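Local coordinates for 39 kDa initiator binding protein (Trichomonas vaginalis, PDB 1PP7) that binds the initiator (Inr) element of core promoters, here through its DNA-binding domain, and so probably directs transcription initiation, at residues T43-N48 / E53-S58. Residues are numbered along the deposited sequence; the frame is centred on the assembly and turned at random.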
ATOM      1  N   THR C  43       6.069   4.867  -1.237  1.00 29.96           N
ATOM      2  CA  THR C  43       7.114   5.856  -1.259  1.00 28.43           C
ATOM      3  C   THR C  43       8.064   5.640  -0.088  1.00 32.49           C
ATOM      4  O   THR C  43       9.309   5.614  -0.252  1.00 33.60           O
ATOM      5  CB  THR C  43       6.533   7.271  -1.186  1.00 31.91           C
ATOM      6  OG1 THR C  43       5.791   7.549  -2.387  1.00 36.68           O
ATOM      7  CG2 THR C  43       7.667   8.311  -1.069  1.00 32.35           C
ATOM      8  N   TYR C  44       7.511   5.441   1.095  1.00 29.32           N
ATOM      9  CA  TYR C  44       8.405   5.272   2.211  1.00 33.90           C
ATOM     10  C   TYR C  44       9.134   3.925   2.245  1.00 35.90           C
ATOM     11  O   TYR C  44      10.295   3.848   2.626  1.00 35.55           O
ATOM     12  CB  TYR C  44       7.679   5.519   3.540  1.00 34.59           C
ATOM     13  CG  TYR C  44       8.468   5.014   4.724  1.00 37.01           C
ATOM     14  CD1 TYR C  44       8.278   3.710   5.192  1.00 32.52           C
ATOM     15  CD2 TYR C  44       9.438   5.830   5.367  1.00 37.87           C
ATOM     16  CE1 TYR C  44       9.017   3.215   6.271  1.00 37.05           C
ATOM     17  CE2 TYR C  44      10.195   5.336   6.460  1.00 35.79           C
ATOM     18  CZ  TYR C  44       9.977   4.025   6.911  1.00 37.87           C
ATOM     19  OH  TYR C  44      10.670   3.496   7.987  1.00 38.18           O
ATOM     20  N   LEU C  45       8.480   2.852   1.859  1.00 35.65           N
ATOM     21  CA  LEU C  45       9.188   1.616   1.946  1.00 35.35           C
ATOM     22  C   LEU C  45      10.389   1.660   1.012  1.00 38.56           C
ATOM     23  O   LEU C  45      11.388   1.002   1.264  1.00 38.55           O
ATOM     24  CB  LEU C  45       8.243   0.457   1.655  1.00 33.50           C
ATOM     25  CG  LEU C  45       7.245   0.196   2.775  1.00 30.65           C
ATOM     26  CD1 LEU C  45       6.284  -0.866   2.297  1.00 32.51           C
ATOM     27  CD2 LEU C  45       7.960  -0.271   4.069  1.00 32.82           C
ATOM     28  N   ALA C  46      10.316   2.496  -0.021  1.00 42.77           N
ATOM     29  CA  ALA C  46      11.390   2.624  -1.010  1.00 44.24           C
ATOM     30  C   ALA C  46      12.717   2.936  -0.375  1.00 48.59           C
ATOM     31  O   ALA C  46      13.768   2.631  -0.939  1.00 51.56           O
ATOM     32  CB  ALA C  46      11.049   3.713  -2.019  1.00 47.83           C
ATOM     33  N   SER C  47      12.665   3.553   0.799  1.00 49.23           N
ATOM     34  CA  SER C  47      13.861   3.913   1.545  1.00 49.66           C
ATOM     35  C   SER C  47      14.147   2.980   2.746  1.00 49.79           C
ATOM     36  O   SER C  47      15.179   3.119   3.415  1.00 50.54           O
ATOM     37  CB  SER C  47      13.722   5.336   2.070  1.00 51.76           C
ATOM     38  OG  SER C  47      12.818   5.350   3.170  1.00 54.34           O
ATOM     39  N   ASN C  48      13.228   2.068   3.058  1.00 46.35           N
ATOM     40  CA  ASN C  48      13.446   1.143   4.175  1.00 42.90           C
ATOM     41  C   ASN C  48      13.342  -0.250   3.564  1.00 42.73           C
ATOM     42  O   ASN C  48      12.261  -0.836   3.596  1.00 45.53           O
ATOM     43  CB  ASN C  48      12.360   1.331   5.231  1.00 39.32           C
ATOM     44  CG  ASN C  48      12.665   0.612   6.562  1.00 39.80           C
ATOM     45  OD1 ASN C  48      13.339  -0.431   6.593  1.00 40.01           O
ATOM     46  ND2 ASN C  48      12.127   1.166   7.671  1.00 32.82           N
ATOM     47  N   GLU C  53      10.808  -5.464   2.670  1.00 53.75           N
ATOM     48  CA  GLU C  53      10.925  -6.952   2.548  1.00 58.97           C
ATOM     49  C   GLU C  53       9.799  -7.597   3.381  1.00 58.11           C
ATOM     50  O   GLU C  53       8.910  -8.280   2.863  1.00 57.80           O
ATOM     51  CB  GLU C  53      12.244  -7.529   3.181  1.00 61.65           C
ATOM     52  CG  GLU C  53      13.629  -7.538   2.425  1.00 67.22           C
ATOM     53  CD  GLU C  53      14.843  -7.997   3.346  1.00 70.33           C
ATOM     54  OE1 GLU C  53      16.015  -8.110   2.870  1.00 73.20           O
ATOM     55  OE2 GLU C  53      14.624  -8.241   4.560  1.00 69.19           O
ATOM     56  N   GLU C  54       9.905  -7.398   4.697  1.00 56.61           N
ATOM     57  CA  GLU C  54       8.964  -7.945   5.658  1.00 56.57           C
ATOM     58  C   GLU C  54       7.500  -7.673   5.233  1.00 52.44           C
ATOM     59  O   GLU C  54       6.679  -8.595   5.221  1.00 49.05           O
ATOM     60  CB  GLU C  54       9.244  -7.365   7.057  1.00 59.11           C
ATOM     61  CG  GLU C  54      10.732  -7.322   7.450  1.00 72.55           C
ATOM     62  CD  GLU C  54      11.237  -8.561   8.245  1.00 79.63           C
ATOM     63  OE1 GLU C  54      10.960  -8.657   9.477  1.00 82.76           O
ATOM     64  OE2 GLU C  54      11.920  -9.436   7.644  1.00 81.69           O
ATOM     65  N   ILE C  55       7.170  -6.429   4.882  1.00 46.51           N
ATOM     66  CA  ILE C  55       5.802  -6.147   4.484  1.00 44.45           C
ATOM     67  C   ILE C  55       5.508  -6.648   3.060  1.00 43.71           C
ATOM     68  O   ILE C  55       4.574  -7.437   2.822  1.00 44.42           O
ATOM     69  CB  ILE C  55       5.471  -4.664   4.594  1.00 42.37           C
ATOM     70  CG1 ILE C  55       5.717  -4.189   6.019  1.00 42.98           C
ATOM     71  CG2 ILE C  55       4.009  -4.444   4.232  1.00 39.57           C
ATOM     72  CD1 ILE C  55       5.441  -2.698   6.225  1.00 44.68           C
ATOM     73  N   GLY C  56       6.300  -6.224   2.102  1.00 39.94           N
ATOM     74  CA  GLY C  56       6.035  -6.721   0.773  1.00 40.32           C
ATOM     75  C   GLY C  56       5.116  -5.724   0.093  1.00 38.13           C
ATOM     76  O   GLY C  56       3.903  -5.929   0.009  1.00 37.67           O
ATOM     77  N   LEU C  57       5.733  -4.633  -0.354  1.00 34.72           N
ATOM     78  CA  LEU C  57       5.100  -3.539  -1.045  1.00 31.90           C
ATOM     79  C   LEU C  57       6.242  -2.732  -1.640  1.00 32.09           C
ATOM     80  O   LEU C  57       6.877  -1.964  -0.930  1.00 31.47           O
ATOM     81  CB  LEU C  57       4.296  -2.679  -0.073  1.00 30.58           C
ATOM     82  CG  LEU C  57       3.447  -1.614  -0.737  1.00 28.85           C
ATOM     83  CD1 LEU C  57       2.737  -2.274  -1.886  1.00 28.46           C
ATOM     84  CD2 LEU C  57       2.474  -0.980   0.276  1.00 31.33           C
ATOM     85  N   SER C  58       6.506  -2.936  -2.938  1.00 32.55           N
ATOM     86  CA  SER C  58       7.574  -2.227  -3.656  1.00 34.98           C
ATOM     87  C   SER C  58       7.394  -2.069  -5.175  1.00 31.62           C
ATOM     88  O   SER C  58       6.741  -2.868  -5.838  1.00 29.27           O
ATOM     89  CB  SER C  58       8.961  -2.872  -3.363  1.00 35.61           C
ATOM     90  OG  SER C  58       8.972  -4.258  -3.578  1.00 37.57           O
TER
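Leu-45, on helix 34-45, meets Ile-55 and Leu-57, which flank the point where helix 49-55 gives way to strand 57-59; the chain breaks from the helix at Gly-56, whose phi is positive (93°), and no hydrogen bond joins the two segments. The two methyls of Leu-45 divide the work. CD1 of Leu-45 lies 3.6 Å from CB of Leu-57. The same Leu-45 CD1 rests 3.5 Å from the backbone O of Leu-57. CD2 of Leu-45 reaches CD1 of Ile-55 at 4.1 Å, the extended chi2 of Ile-55 (179°) carrying that methyl outward. Leu-45 crosses both side chains at roughly a right angle. All three residues are buried in the helix-turn-helix-related IBD, where Leu-57 also packs on Leu-38, Leu-41 and Leu-42 of helix 34-45 and Ile-55 on Val-75 of helix 69-76. A type I turn from Leu-45 to Asn-48, closed by N of Asn-48 donating to O of Leu-45 at 2.8 Å, leads into helix 49-55, which Asn-48 N-caps through OD1 to the backbone N of Leu-51. The Asn-48 amide is held at its other end too: ND2 donates to OH of Tyr-44 at 2.8 Å, nearly straight (163°) and with the oxygen in the amide plane. OG of Ser-47 bonds O of Tyr-44 at 3.0 Å.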